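Side-chain contacts in cytochrome P450 268A2 Cyp268A2 (PDB 6BLD), which belongs to the cytochrome P450 family and holds an iron protoporphyrin IX within a largely helical fold that also carries a small region rich in beta structure: residues Ala68-Val73 and Pro360-Gly365; Ser74-Val79 and Ala317-Gly322. All coordinates share one frame; numbering follows the deposited sequence.

Contact 1: Ala68-Val73 and Pro360-Gly365; sequences ADIVAV and PHVGFG. With HEM (protoporphyrin IX containing Fe), chain B.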
ATOM      1  N   ALA A  68     -11.316   2.230 -15.455  1.00 18.32           N
ATOM      2  CA  ALA A  68     -12.447   1.322 -15.625  1.00 19.42           C
ATOM      3  C   ALA A  68     -11.983  -0.120 -15.789  1.00 18.94           C
ATOM      4  O   ALA A  68     -12.600  -1.044 -15.244  1.00 16.63           O
ATOM      5  CB  ALA A  68     -13.295   1.753 -16.821  1.00 20.70           C
ATOM      6  N   ASP A  69     -10.896  -0.336 -16.531  1.00 18.47           N
ATOM      7  CA  ASP A  69     -10.389  -1.693 -16.710  1.00 18.35           C
ATOM      8  C   ASP A  69      -9.768  -2.233 -15.429  1.00 16.76           C
ATOM      9  O   ASP A  69      -9.849  -3.437 -15.161  1.00 16.64           O
ATOM     10  CB  ASP A  69      -9.375  -1.729 -17.853  1.00 19.59           C
ATOM     11  CG  ASP A  69     -10.015  -1.501 -19.210  1.00 21.79           C
ATOM     12  OD1 ASP A  69     -11.189  -1.887 -19.384  1.00 22.77           O
ATOM     13  OD2 ASP A  69      -9.344  -0.938 -20.101  1.00 22.39           O
ATOM     14  N   ILE A  70      -9.147  -1.361 -14.629  1.00 16.02           N
ATOM     15  CA  ILE A  70      -8.608  -1.778 -13.338  1.00 15.50           C
ATOM     16  C   ILE A  70      -9.733  -2.240 -12.421  1.00 16.01           C
ATOM     17  O   ILE A  70      -9.604  -3.243 -11.708  1.00 15.97           O
ATOM     18  CB  ILE A  70      -7.787  -0.633 -12.713  1.00 15.18           C
ATOM     19  CG1 ILE A  70      -6.452  -0.482 -13.444  1.00 14.45           C
ATOM     20  CG2 ILE A  70      -7.578  -0.853 -11.218  1.00 14.92           C
ATOM     21  CD1 ILE A  70      -5.635   0.695 -12.982  1.00 14.46           C
ATOM     22  N   VAL A  71     -10.860  -1.525 -12.438  1.00 16.34           N
ATOM     23  CA  VAL A  71     -12.027  -1.948 -11.668  1.00 16.51           C
ATOM     24  C   VAL A  71     -12.557  -3.278 -12.191  1.00 16.80           C
ATOM     25  O   VAL A  71     -12.946  -4.159 -11.413  1.00 17.20           O
ATOM     26  CB  VAL A  71     -13.105  -0.847 -11.700  1.00 17.23           C
ATOM     27  CG1 VAL A  71     -14.437  -1.375 -11.191  1.00 17.43           C
ATOM     28  CG2 VAL A  71     -12.654   0.358 -10.884  1.00 17.10           C
ATOM     29  N   ALA A  72     -12.563  -3.453 -13.517  1.00 16.75           N
ATOM     30  CA  ALA A  72     -13.060  -4.696 -14.100  1.00 16.86           C
ATOM     31  C   ALA A  72     -12.239  -5.895 -13.640  1.00 16.65           C
ATOM     32  O   ALA A  72     -12.798  -6.935 -13.271  1.00 17.48           O
ATOM     33  CB  ALA A  72     -13.059  -4.599 -15.625  1.00 16.90           C
ATOM     34  N   VAL A  73     -10.911  -5.770 -13.653  1.00 16.26           N
ATOM     35  CA  VAL A  73     -10.058  -6.867 -13.206  1.00 16.03           C
ATOM     36  C   VAL A  73     -10.254  -7.127 -11.717  1.00 15.96           C
ATOM     37  O   VAL A  73     -10.350  -8.280 -11.280  1.00 14.84           O
ATOM     38  CB  VAL A  73      -8.584  -6.569 -13.543  1.00 15.76           C
ATOM     39  CG1 VAL A  73      -7.658  -7.572 -12.865  1.00 15.00           C
ATOM     40  CG2 VAL A  73      -8.373  -6.574 -15.052  1.00 16.14           C
ATOM     41  N   PRO A 360     -13.660   8.657  -7.648  1.00 18.53           N
ATOM     42  CA  PRO A 360     -13.603   7.203  -7.841  1.00 17.67           C
ATOM     43  C   PRO A 360     -12.179   6.676  -8.013  1.00 16.72           C
ATOM     44  O   PRO A 360     -11.894   5.886  -8.915  1.00 16.62           O
ATOM     45  CB  PRO A 360     -14.444   6.998  -9.104  1.00 18.25           C
ATOM     46  CG  PRO A 360     -14.197   8.240  -9.896  1.00 18.50           C
ATOM     47  CD  PRO A 360     -14.009   9.362  -8.895  1.00 18.79           C
ATOM     48  N   HIS A 361     -11.280   7.119  -7.140  1.00 16.15           N
ATOM     49  CA  HIS A 361      -9.891   6.704  -7.214  1.00 15.71           C
ATOM     50  C   HIS A 361      -9.749   5.228  -6.852  1.00 15.14           C
ATOM     51  O   HIS A 361     -10.601   4.636  -6.184  1.00 15.54           O
ATOM     52  CB  HIS A 361      -9.026   7.559  -6.286  1.00 16.24           C
ATOM     53  CG  HIS A 361      -9.316   7.353  -4.831  1.00 16.97           C
ATOM     54  ND1 HIS A 361      -8.768   6.319  -4.101  1.00 16.53           N
ATOM     55  CD2 HIS A 361     -10.097   8.049  -3.970  1.00 17.48           C
ATOM     56  CE1 HIS A 361      -9.200   6.387  -2.855  1.00 16.66           C
ATOM     57  NE2 HIS A 361     -10.007   7.427  -2.748  1.00 17.14           N
ATOM     58  N   VAL A 362      -8.646   4.636  -7.309  1.00 14.45           N
ATOM     59  CA  VAL A 362      -8.353   3.236  -7.025  1.00 14.05           C
ATOM     60  C   VAL A 362      -7.121   3.148  -6.134  1.00 15.47           C
ATOM     61  O   VAL A 362      -6.300   2.235  -6.279  1.00 15.02           O
ATOM     62  CB  VAL A 362      -8.160   2.428  -8.322  1.00 14.85           C
ATOM     63  CG1 VAL A 362      -9.500   2.208  -9.012  1.00 15.58           C
ATOM     64  CG2 VAL A 362      -7.181   3.127  -9.253  1.00 14.00           C
ATOM     65  N   GLY A 363      -6.986   4.094  -5.203  1.00 15.87           N
ATOM     66  CA  GLY A 363      -5.878   4.036  -4.262  1.00 15.33           C
ATOM     67  C   GLY A 363      -5.965   2.834  -3.341  1.00 15.20           C
ATOM     68  O   GLY A 363      -4.947   2.231  -2.990  1.00 13.08           O
ATOM     69  N   PHE A 364      -7.182   2.469  -2.938  1.00 13.58           N
ATOM     70  CA  PHE A 364      -7.427   1.253  -2.181  1.00 13.51           C
ATOM     71  C   PHE A 364      -7.721   0.060  -3.084  1.00 13.39           C
ATOM     72  O   PHE A 364      -8.318  -0.921  -2.628  1.00 15.05           O
ATOM     73  CB  PHE A 364      -8.582   1.463  -1.197  1.00 14.47           C
ATOM     74  CG  PHE A 364      -8.296   2.488  -0.132  1.00 15.31           C
ATOM     75  CD1 PHE A 364      -7.339   2.249   0.840  1.00 15.56           C
ATOM     76  CD2 PHE A 364      -8.992   3.685  -0.099  1.00 15.89           C
ATOM     77  CE1 PHE A 364      -7.078   3.189   1.824  1.00 15.66           C
ATOM     78  CE2 PHE A 364      -8.737   4.628   0.880  1.00 16.39           C
ATOM     79  CZ  PHE A 364      -7.777   4.380   1.842  1.00 16.10           C
ATOM     80  N   GLY A 365      -7.313   0.128  -4.349  1.00 13.25           N
ATOM     81  CA  GLY A 365      -7.605  -0.914  -5.310  1.00 16.89           C
ATOM     82  C   GLY A 365      -8.868  -0.631  -6.102  1.00 17.43           C
ATOM     83  O   GLY A 365      -9.603   0.329  -5.859  1.00 13.93           O
TER
HETATM   84  CHA HEM B 501      -5.435  -4.573   0.737  1.00 15.32           C
HETATM   85  CHB HEM B 501      -4.506  -3.762   5.433  1.00 17.85           C
HETATM   86  CHC HEM B 501      -3.976   0.977   4.511  1.00 18.15           C
HETATM   87  CHD HEM B 501      -4.043  -0.036  -0.246  1.00 16.18           C
HETATM   88  C1A HEM B 501      -5.241  -4.772   2.088  1.00 15.96           C
HETATM   89  C2A HEM B 501      -5.329  -6.035   2.794  1.00 15.91           C
HETATM   90  C3A HEM B 501      -5.076  -5.812   4.085  1.00 16.82           C
HETATM   91  C4A HEM B 501      -4.812  -4.397   4.251  1.00 17.04           C
HETATM   92  CMA HEM B 501      -5.065  -6.874   5.205  1.00 16.78           C
HETATM   93  CAA HEM B 501      -5.671  -7.400   2.158  1.00 15.36           C
HETATM   94  CBA HEM B 501      -7.187  -7.511   2.032  1.00 14.90           C
HETATM   95  CGA HEM B 501      -7.553  -8.744   1.248  1.00 14.65           C
HETATM   96  O1A HEM B 501      -8.729  -9.184   1.338  1.00 14.60           O
HETATM   97  O2A HEM B 501      -6.670  -9.292   0.539  1.00 14.41           O
HETATM   98  C1B HEM B 501      -4.347  -2.405   5.607  1.00 18.06           C
HETATM   99  C2B HEM B 501      -4.241  -1.724   6.877  1.00 18.76           C
HETATM  100  C3B HEM B 501      -4.099  -0.420   6.649  1.00 19.08           C
HETATM  101  C4B HEM B 501      -4.102  -0.212   5.205  1.00 18.16           C
HETATM  102  CMB HEM B 501      -4.291  -2.386   8.272  1.00 18.98           C
HETATM  103  CAB HEM B 501      -3.955   0.612   7.792  1.00 20.16           C
HETATM  104  CBB HEM B 501      -3.928   1.928   7.583  1.00 20.97           C
HETATM  105  C1C HEM B 501      -3.954   1.120   3.136  1.00 17.57           C
HETATM  106  C2C HEM B 501      -3.839   2.368   2.402  1.00 17.80           C
HETATM  107  C3C HEM B 501      -3.850   2.075   1.087  1.00 17.49           C
HETATM  108  C4C HEM B 501      -3.987   0.644   0.951  1.00 16.79           C
HETATM  109  CMC HEM B 501      -3.707   3.752   3.081  1.00 17.95           C
HETATM  110  CAC HEM B 501      -3.769   3.005  -0.147  1.00 17.88           C
HETATM  111  CBC HEM B 501      -3.882   4.334  -0.084  1.00 19.27           C
HETATM  112  C1D HEM B 501      -4.442  -1.344  -0.410  1.00 15.61           C
HETATM  113  C2D HEM B 501      -4.647  -2.028  -1.668  1.00 14.45           C
HETATM  114  C3D HEM B 501      -5.029  -3.282  -1.402  1.00 14.23           C
HETATM  115  C4D HEM B 501      -5.084  -3.437   0.041  1.00 15.10           C
HETATM  116  CMD HEM B 501      -4.449  -1.402  -3.066  1.00 13.82           C
HETATM  117  CAD HEM B 501      -5.365  -4.376  -2.442  1.00 13.19           C
HETATM  118  CBD HEM B 501      -6.771  -4.134  -2.985  1.00 13.27           C
HETATM  119  CGD HEM B 501      -7.119  -5.147  -4.046  1.00 14.07           C
HETATM  120  O1D HEM B 501      -8.230  -5.044  -4.628  1.00 15.33           O
HETATM  121  O2D HEM B 501      -6.290  -6.054  -4.314  1.00 12.84           O
HETATM  122  NA  HEM B 501      -4.922  -3.793   3.012  1.00 17.15           N
HETATM  123  NB  HEM B 501      -4.258  -1.452   4.609  1.00 18.41           N
HETATM  124  NC  HEM B 501      -4.044   0.092   2.216  1.00 17.67           N
HETATM  125  ND  HEM B 501      -4.719  -2.232   0.610  1.00 16.35           N
HETATM  126 FE   HEM B 501      -4.718  -1.793   2.612  1.00 17.15          FE
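V362 meets helix 67-75 through a single methyl, CG1, which lies close to two branches at once: V71 CG2 at 4.1 Å and I70 CG2 at 4.2 Å. V71 and V362 run at a slant to each other. No hydrogen bond crosses between the segments; the side-chain contacts are apolar, within 114 Å² of buried surface. The chi1 of V362, -73°, sets CG1 opposite its own carbonyl carbon and beside the backbone N, on the side that faces the helix. V362 also begins a type I turn to G365, with a weak bond from G365 N to V362 O, and this turn lies against the haem. G363 O approaches the vinyl carbon CAC of the haem at 3.2 Å, and G365 N comes near the methyl CMD. F364 leans the CD1-CE1 side of its ring on one pyrrole, CE1 standing 3.4 Å from haem C2C. Such a turn illustrates the haem-binding loop of P450s, the segment that leads to the cysteine characteristic of the family; F364 also touches C372 further along it. The second shell fixes the turn. H361 ND1 accepts G363 N at 3.1 Å with an N-H...N angle of 153°, the donor lying almost exactly in the imidazole plane, while NE2 is hydrogen-bonded to E299 of helix 290-305. Occupied at both nitrogens, the imidazole is hindered from rotating, and ND1 in turn holds the backbone immediately after V362. N340 OD1 takes the N-H of V362 itself, and R67, at the start of the helix, binds P360 O. I70 also packs on M334 of strand 331-335.

Contact 2: Ser74-Val79 and Ala317-Gly322; sequences SRTNEV and ADFELG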
ATOM      1  N   SER A  74     -10.334  -6.060 -10.915  1.00 15.82           N
ATOM      2  CA  SER A  74     -10.428  -6.224  -9.467  1.00 15.73           C
ATOM      3  C   SER A  74     -11.725  -6.912  -9.058  1.00 16.65           C
ATOM      4  O   SER A  74     -11.722  -7.780  -8.178  1.00 16.46           O
ATOM      5  CB  SER A  74     -10.311  -4.863  -8.779  1.00 14.20           C
ATOM      6  OG  SER A  74      -9.219  -4.122  -9.289  1.00 13.88           O
ATOM      7  N   ARG A  75     -12.844  -6.541  -9.684  1.00 17.50           N
ATOM      8  CA  ARG A  75     -14.135  -7.075  -9.269  1.00 19.31           C
ATOM      9  C   ARG A  75     -14.443  -8.432  -9.885  1.00 19.14           C
ATOM     10  O   ARG A  75     -15.254  -9.178  -9.327  1.00 19.53           O
ATOM     11  CB  ARG A  75     -15.248  -6.085  -9.614  1.00 21.49           C
ATOM     12  CG  ARG A  75     -15.024  -4.699  -9.043  1.00 23.80           C
ATOM     13  CD  ARG A  75     -16.261  -3.832  -9.177  1.00 27.12           C
ATOM     14  NE  ARG A  75     -16.227  -2.702  -8.254  1.00 29.36           N
ATOM     15  CZ  ARG A  75     -16.653  -2.756  -6.996  1.00 30.90           C
ATOM     16  NH1 ARG A  75     -16.586  -1.679  -6.224  1.00 31.35           N
ATOM     17  NH2 ARG A  75     -17.145  -3.888  -6.508  1.00 31.29           N
ATOM     18  N   THR A  76     -13.820  -8.771 -11.012  1.00 18.82           N
ATOM     19  CA  THR A  76     -14.039 -10.070 -11.649  1.00 19.45           C
ATOM     20  C   THR A  76     -12.985 -11.076 -11.177  1.00 19.75           C
ATOM     21  O   THR A  76     -12.210 -11.633 -11.953  1.00 20.06           O
ATOM     22  CB  THR A  76     -14.035  -9.923 -13.167  1.00 19.79           C
ATOM     23  OG1 THR A  76     -14.674  -8.690 -13.529  1.00 20.02           O
ATOM     24  CG2 THR A  76     -14.777 -11.078 -13.823  1.00 20.34           C
ATOM     25  N   ASN A  77     -12.973 -11.298  -9.859  1.00 19.76           N
ATOM     26  CA  ASN A  77     -11.990 -12.191  -9.254  1.00 20.20           C
ATOM     27  C   ASN A  77     -12.192 -13.645  -9.657  1.00 21.62           C
ATOM     28  O   ASN A  77     -11.255 -14.442  -9.537  1.00 21.88           O
ATOM     29  CB  ASN A  77     -12.027 -12.065  -7.729  1.00 19.52           C
ATOM     30  CG  ASN A  77     -13.361 -12.484  -7.142  1.00 20.50           C
ATOM     31  OD1 ASN A  77     -14.334 -11.734  -7.186  1.00 20.98           O
ATOM     32  ND2 ASN A  77     -13.409 -13.688  -6.585  1.00 21.21           N
ATOM     33  N   GLU A  78     -13.388 -14.014 -10.123  1.00 22.70           N
ATOM     34  CA  GLU A  78     -13.602 -15.369 -10.617  1.00 23.30           C
ATOM     35  C   GLU A  78     -12.822 -15.639 -11.897  1.00 21.62           C
ATOM     36  O   GLU A  78     -12.576 -16.804 -12.227  1.00 21.68           O
ATOM     37  CB  GLU A  78     -15.094 -15.617 -10.847  1.00 25.80           C
ATOM     38  CG  GLU A  78     -15.671 -14.879 -12.045  1.00 27.93           C
ATOM     39  CD  GLU A  78     -16.481 -13.660 -11.646  1.00 29.47           C
ATOM     40  OE1 GLU A  78     -17.560 -13.444 -12.240  1.00 30.97           O
ATOM     41  OE2 GLU A  78     -16.041 -12.919 -10.743  1.00 29.57           O
ATOM     42  N   VAL A  79     -12.430 -14.594 -12.617  1.00 20.42           N
ATOM     43  CA  VAL A  79     -11.586 -14.716 -13.798  1.00 20.15           C
ATOM     44  C   VAL A  79     -10.137 -14.369 -13.480  1.00 19.33           C
ATOM     45  O   VAL A  79      -9.220 -15.110 -13.833  1.00 19.94           O
ATOM     46  CB  VAL A  79     -12.136 -13.832 -14.940  1.00 20.62           C
ATOM     47  CG1 VAL A  79     -11.084 -13.639 -16.023  1.00 20.67           C
ATOM     48  CG2 VAL A  79     -13.408 -14.436 -15.519  1.00 21.66           C
ATOM     49  N   ALA A 317      -9.347 -17.915 -17.066  1.00 23.01           N
ATOM     50  CA  ALA A 317      -9.947 -18.269 -18.341  1.00 24.30           C
ATOM     51  C   ALA A 317      -9.709 -17.124 -19.314  1.00 24.32           C
ATOM     52  O   ALA A 317      -9.295 -16.028 -18.928  1.00 23.43           O
ATOM     53  CB  ALA A 317     -11.443 -18.565 -18.194  1.00 25.12           C
ATOM     54  N   ASP A 318      -9.974 -17.394 -20.591  1.00 25.38           N
ATOM     55  CA  ASP A 318      -9.851 -16.360 -21.608  1.00 25.92           C
ATOM     56  C   ASP A 318     -10.835 -15.232 -21.331  1.00 25.43           C
ATOM     57  O   ASP A 318     -12.011 -15.473 -21.045  1.00 25.62           O
ATOM     58  CB  ASP A 318     -10.093 -16.953 -22.997  1.00 27.63           C
ATOM     59  CG  ASP A 318      -8.997 -17.910 -23.421  1.00 28.40           C
ATOM     60  OD1 ASP A 318      -8.024 -18.085 -22.655  1.00 27.98           O
ATOM     61  OD2 ASP A 318      -9.107 -18.486 -24.523  1.00 29.57           O
ATOM     62  N   PHE A 319     -10.350 -13.995 -21.411  1.00 24.85           N
ATOM     63  CA  PHE A 319     -11.163 -12.830 -21.093  1.00 24.67           C
ATOM     64  C   PHE A 319     -10.809 -11.682 -22.026  1.00 24.10           C
ATOM     65  O   PHE A 319      -9.629 -11.378 -22.224  1.00 23.81           O
ATOM     66  CB  PHE A 319     -10.969 -12.401 -19.634  1.00 24.58           C
ATOM     67  CG  PHE A 319     -12.004 -11.431 -19.143  1.00 25.44           C
ATOM     68  CD1 PHE A 319     -11.814 -10.066 -19.276  1.00 25.45           C
ATOM     69  CD2 PHE A 319     -13.170 -11.886 -18.549  1.00 26.14           C
ATOM     70  CE1 PHE A 319     -12.766  -9.172 -18.824  1.00 25.63           C
ATOM     71  CE2 PHE A 319     -14.125 -10.996 -18.094  1.00 26.26           C
ATOM     72  CZ  PHE A 319     -13.923  -9.638 -18.232  1.00 25.95           C
ATOM     73  N   GLU A 320     -11.834 -11.044 -22.578  1.00 24.04           N
ATOM     74  CA  GLU A 320     -11.660  -9.910 -23.476  1.00 24.45           C
ATOM     75  C   GLU A 320     -11.666  -8.619 -22.666  1.00 23.21           C
ATOM     76  O   GLU A 320     -12.656  -8.304 -21.997  1.00 23.11           O
ATOM     77  CB  GLU A 320     -12.767  -9.899 -24.528  1.00 26.61           C
ATOM     78  CG  GLU A 320     -12.704  -8.741 -25.500  1.00 28.12           C
ATOM     79  CD  GLU A 320     -13.658  -8.925 -26.660  1.00 30.15           C
ATOM     80  OE1 GLU A 320     -14.866  -8.653 -26.488  1.00 31.04           O
ATOM     81  OE2 GLU A 320     -13.203  -9.352 -27.739  1.00 30.90           O
ATOM     82  N   LEU A 321     -10.562  -7.874 -22.724  1.00 22.40           N
ATOM     83  CA  LEU A 321     -10.428  -6.627 -21.982  1.00 22.14           C
ATOM     84  C   LEU A 321      -9.668  -5.618 -22.827  1.00 22.91           C
ATOM     85  O   LEU A 321      -8.573  -5.913 -23.313  1.00 22.83           O
ATOM     86  CB  LEU A 321      -9.706  -6.850 -20.649  1.00 20.95           C
ATOM     87  CG  LEU A 321      -9.680  -5.653 -19.697  1.00 20.28           C
ATOM     88  CD1 LEU A 321     -11.040  -5.463 -19.042  1.00 20.45           C
ATOM     89  CD2 LEU A 321      -8.597  -5.831 -18.651  1.00 19.23           C
ATOM     90  N   GLY A 322     -10.248  -4.431 -22.992  1.00 23.68           N
ATOM     91  CA  GLY A 322      -9.622  -3.406 -23.810  1.00 24.28           C
ATOM     92  C   GLY A 322      -9.396  -3.818 -25.246  1.00 25.46           C
ATOM     93  O   GLY A 322      -8.413  -3.390 -25.861  1.00 25.47           O
TER
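V79 and F319 both turn their first side-chain branch away from the backbone N: CG1 of V79 is anti to it at a chi1 of 164°, and CG of F319 at -166°. With both CB atoms directed toward the opposite segment, the two side chains meet at about a right angle. V79 CG1 settles 3.7 Å from F319 CD2 and 3.8 Å from F319 CB, thus spanning the root of the ring, and V79 CG2 reaches the same CD2 at 4.0 Å. Both methyls thus approach the CD2 corner from one side. T76 adds a looser touch one carbon further out, its CG2 lying 4.3 Å from F319 CE2. No hydrogen bond joins the side chains, although V79 shares a backbone bond with A316, just before the second segment. The example shows how a P450 ties the end of a helix to its beta-rich region: T76 is the first residue to leave helix 67-75 and the centre of an inverse gamma turn, after which the chain enters strand 80-81, at the margin of the mixed sheet. V79 N bonds back to T76 O at 3.0 Å, which steadies the bend that presents both side chains to the ring. At the polar end of T76, OG1 is satisfied by A72 O in the last full turn of the helix, leaving CG2 for the phenylalanine. F319 opens a two-stranded hairpin, strand 319-321 with 324-326, and exchanges a backbone hydrogen bond with I326. F80, next to V79, meets the F319 ring edge-to-face. D318, whose CB is directed away from segment 74-79, has OD1 hydrogen-bonded to A328 N beyond the hairpin.

How the contacts relate
Helix 67-75 is common to both contacts, whose centres lie 13 Å apart, and both segments of contact 2 fall between the two segments of contact 1 in sequence. L321 of the contact 2 strand packs directly on the helix: its CD1 lies 3.6 Å from D69 OD1 and its CD2 3.7 Å from V73 CG2, joining the hairpin to residues of segment 68-73 that do not touch the loop. Their relation to the haem differs. The loop of contact 1 touches the porphyrin itself. In contact 2 the side chain of T76 is about 11 Å from the bound haem. The second ligand, (3E,5E)-6,10-dimethylundeca-3,5,9-trien-2-one, is about 12 Å from the V362 side chain.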